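PDB 2VF7: excinuclease ABC, subunit A. from Deinococcus radiodurans, which binds DNA, zinc and adenine nucleotide and, as an ABC-type ATPase of the UvrA family, probably hydrolyses ATP during damage recognition in excision repair. Local coordinates for residues L312-A318 against L368-D374. The protein carries 1 engineered substitution. Numbering follows the deposited sequence.
Sequences LSRLPLA and LGYLGLD. With ADP (adenosine-5'-diphosphate), chain D.
Leu-317 sits in the tight part of this contact, laid over the turn from Leu-368 to Leu-371. Its backbone N gives a hydrogen bond of 2.9 Å to Leu-371 O, and one residue on, Ala-318 N reaches Gly-369 O at 3.2 Å, so the first turn of helix 317-328 hands two amides to the loop. With CG anti to its carbonyl carbon (chi1 -51°), Leu-317 sends CD1 to within 3.2 Å of Leu-368 O, while CD2 meets Leu-373 CD2 at 4.0 Å. Leu-360 and Leu-364 of helix 345-365 also touch this side chain. Shortened to alanine, this residue would probably leave a gap beside Leu-368 O and take one apolar neighbour from Leu-373 CD2.

The other end is looser. Asp-374 N makes only a weak bond to Ser-313 O, and the exposed Arg-314 lays its CG 3.3 Å from Asp-374 OD2. Arg-314 NE stays 4.6 Å from Asp-374 OD2, which lies well out of the guanidinium plane with no N-H aimed at it, so at most loose charge attraction is likely.

On the nucleotide side, Tyr-370 O accepts hydrogen bonds from both ADP ribose hydroxyls, O2' at 3.1 Å, and Tyr-370 OH bonds to Glu-384. The turn thus joins a helix N-terminus, with Pro-316 at the N-cap position, to the ADP pocket completed by the Walker A P-loop around Lys-536, a site characteristic of ABC ATPases.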
loop_
_atom_site.group_PDB
_atom_site.type_symbol
_atom_site.label_atom_id
_atom_site.label_comp_id
_atom_site.label_asym_id
_atom_site.label_seq_id
_atom_site.Cartn_x
_atom_site.Cartn_y
_atom_site.Cartn_z
ATOM N N LEU A 312 28.377 6.877 -20.088
ATOM C CA LEU A 312 28.522 5.499 -19.574
ATOM C C LEU A 312 27.195 4.740 -19.678
ATOM O O LEU A 312 27.168 3.546 -19.994
ATOM C CB LEU A 312 28.963 5.490 -18.107
ATOM C CG LEU A 312 30.352 5.029 -17.629
ATOM C CD1 LEU A 312 30.322 4.880 -16.117
ATOM C CD2 LEU A 312 30.853 3.721 -18.266
ATOM N N SER A 313 26.102 5.449 -19.407
ATOM C CA SER A 313 24.768 4.853 -19.377
ATOM C C SER A 313 24.234 4.433 -20.751
ATOM O O SER A 313 23.372 3.555 -20.844
ATOM C CB SER A 313 23.784 5.778 -18.663
ATOM O OG SER A 313 24.125 5.898 -17.294
ATOM N N ARG A 314 24.758 5.038 -21.811
ATOM C CA ARG A 314 24.395 4.621 -23.164
ATOM C C ARG A 314 24.993 3.265 -23.545
ATOM O O ARG A 314 24.428 2.538 -24.367
ATOM C CB ARG A 314 24.778 5.691 -24.185
ATOM C CG ARG A 314 23.724 6.771 -24.327
ATOM C CD ARG A 314 24.345 8.127 -24.551
ATOM N NE ARG A 314 23.304 9.141 -24.690
ATOM C CZ ARG A 314 23.071 9.837 -25.802
ATOM N NH1 ARG A 314 23.824 9.647 -26.885
ATOM N NH2 ARG A 314 22.087 10.733 -25.828
ATOM N N LEU A 315 26.113 2.920 -22.915
ATOM C CA LEU A 315 26.884 1.733 -23.273
ATOM C C LEU A 315 26.238 0.422 -22.832
ATOM O O LEU A 315 25.495 0.396 -21.850
ATOM C CB LEU A 315 28.290 1.833 -22.676
ATOM C CG LEU A 315 29.137 3.067 -22.972
ATOM C CD1 LEU A 315 30.540 2.836 -22.438
ATOM C CD2 LEU A 315 29.159 3.378 -24.466
ATOM N N PRO A 316 26.508 -0.677 -23.560
ATOM C CA PRO A 316 26.004 -1.967 -23.116
ATOM C C PRO A 316 26.601 -2.384 -21.778
ATOM O O PRO A 316 27.723 -1.989 -21.446
ATOM C CB PRO A 316 26.475 -2.931 -24.213
ATOM C CG PRO A 316 26.752 -2.087 -25.378
ATOM C CD PRO A 316 27.245 -0.794 -24.828
ATOM N N LEU A 317 25.853 -3.194 -21.032
ATOM C CA LEU A 317 26.308 -3.732 -19.744
ATOM C C LEU A 317 27.668 -4.452 -19.821
ATOM O O LEU A 317 28.451 -4.421 -18.868
ATOM C CB LEU A 317 25.233 -4.647 -19.147
ATOM C CG LEU A 317 23.817 -4.070 -19.059
ATOM C CD1 LEU A 317 22.809 -5.176 -18.826
ATOM C CD2 LEU A 317 23.702 -2.997 -17.974
ATOM N N ALA A 318 27.935 -5.089 -20.960
ATOM C CA ALA A 318 29.195 -5.788 -21.210
ATOM C C ALA A 318 30.382 -4.832 -21.308
ATOM O O ALA A 318 31.489 -5.157 -20.861
ATOM C CB ALA A 318 29.092 -6.622 -22.476
ATOM N N LEU A 368 22.607 -11.075 -21.140
ATOM C CA LEU A 368 21.869 -9.808 -21.140
ATOM C C LEU A 368 22.805 -8.619 -21.271
ATOM O O LEU A 368 22.400 -7.484 -20.983
ATOM C CB LEU A 368 21.053 -9.665 -19.849
ATOM C CG LEU A 368 19.817 -10.532 -19.609
ATOM C CD1 LEU A 368 19.472 -10.530 -18.129
ATOM C CD2 LEU A 368 18.635 -10.042 -20.442
ATOM N N GLY A 369 24.042 -8.887 -21.709
ATOM C CA GLY A 369 25.103 -7.886 -21.764
ATOM C C GLY A 369 25.082 -7.003 -22.996
ATOM O O GLY A 369 26.017 -6.224 -23.225
ATOM N N TYR A 370 24.018 -7.114 -23.789
ATOM C CA TYR A 370 23.845 -6.313 -25.016
ATOM C C TYR A 370 22.900 -5.122 -24.795
ATOM O O TYR A 370 22.776 -4.244 -25.654
ATOM C CB TYR A 370 23.339 -7.193 -26.171
ATOM C CG TYR A 370 21.991 -7.826 -25.893
ATOM C CD1 TYR A 370 21.890 -9.092 -25.291
ATOM C CD2 TYR A 370 20.812 -7.153 -26.212
ATOM C CE1 TYR A 370 20.639 -9.658 -25.019
ATOM C CE2 TYR A 370 19.575 -7.710 -25.951
ATOM C CZ TYR A 370 19.492 -8.956 -25.356
ATOM O OH TYR A 370 18.250 -9.486 -25.114
ATOM N N LEU A 371 22.232 -5.115 -23.646
ATOM C CA LEU A 371 21.334 -4.038 -23.250
ATOM C C LEU A 371 22.098 -2.860 -22.654
ATOM O O LEU A 371 23.120 -3.039 -22.004
ATOM C CB LEU A 371 20.300 -4.554 -22.232
ATOM C CG LEU A 371 19.274 -5.603 -22.699
ATOM C CD1 LEU A 371 18.411 -6.128 -21.549
ATOM C CD2 LEU A 371 18.392 -5.070 -23.822
ATOM N N GLY A 372 21.589 -1.655 -22.872
ATOM C CA GLY A 372 22.169 -0.443 -22.277
ATOM C C GLY A 372 21.365 -0.038 -21.057
ATOM O O GLY A 372 20.152 -0.229 -21.020
ATOM N N LEU A 373 22.015 0.534 -20.052
ATOM C CA LEU A 373 21.285 0.852 -18.821
ATOM C C LEU A 373 20.302 2.040 -18.900
ATOM O O LEU A 373 19.535 2.271 -17.965
ATOM C CB LEU A 373 22.191 0.869 -17.566
ATOM C CG LEU A 373 23.587 1.468 -17.381
ATOM C CD1 LEU A 373 23.990 1.228 -15.948
ATOM C CD2 LEU A 373 24.632 0.865 -18.297
ATOM N N ASP A 374 20.288 2.744 -20.032
ATOM C CA ASP A 374 19.280 3.789 -20.292
ATOM C C ASP A 374 18.040 3.254 -21.033
ATOM O O ASP A 374 17.060 3.975 -21.238
ATOM C CB ASP A 374 19.902 4.996 -21.021
ATOM C CG ASP A 374 20.490 4.642 -22.401
ATOM O OD1 ASP A 374 20.504 3.452 -22.794
ATOM O OD2 ASP A 374 20.944 5.577 -23.105
HETATM P PB ADP D . 16.880 -9.827 -30.914
HETATM O O1B ADP D . 16.789 -10.214 -29.461
HETATM O O2B ADP D . 15.597 -9.399 -31.569
HETATM O O3B ADP D . 17.658 -10.850 -31.697
HETATM P PA ADP D . 17.258 -6.961 -31.185
HETATM O O1A ADP D . 16.741 -6.386 -29.906
HETATM O O2A ADP D . 16.435 -6.909 -32.432
HETATM O O3A ADP D . 17.779 -8.475 -30.954
HETATM O "O5'" ADP D . 18.585 -6.094 -31.498
HETATM C "C5'" ADP D . 19.809 -6.328 -30.814
HETATM C "C4'" ADP D . 20.579 -5.054 -30.509
HETATM O "O4'" ADP D . 19.799 -3.890 -30.773
HETATM C "C3'" ADP D . 20.879 -5.034 -29.022
HETATM O "O3'" ADP D . 22.183 -4.499 -28.804
HETATM C "C2'" ADP D . 19.819 -4.118 -28.439
HETATM O "O2'" ADP D . 20.198 -3.510 -27.197
HETATM C "C1'" ADP D . 19.595 -3.130 -29.568
HETATM N N9 ADP D . 18.224 -2.565 -29.500
HETATM C C8 ADP D . 17.093 -3.176 -29.922
HETATM N N7 ADP D . 16.002 -2.398 -29.731
HETATM C C5 ADP D . 16.446 -1.255 -29.159
HETATM C C6 ADP D . 15.824 0.007 -28.682
HETATM N N6 ADP D . 14.483 0.186 -28.784
HETATM N N1 ADP D . 16.632 0.958 -28.151
HETATM C C2 ADP D . 17.968 0.782 -28.036
HETATM N N3 ADP D . 18.600 -0.339 -28.451
HETATM C C4 ADP D . 17.907 -1.371 -29.009
#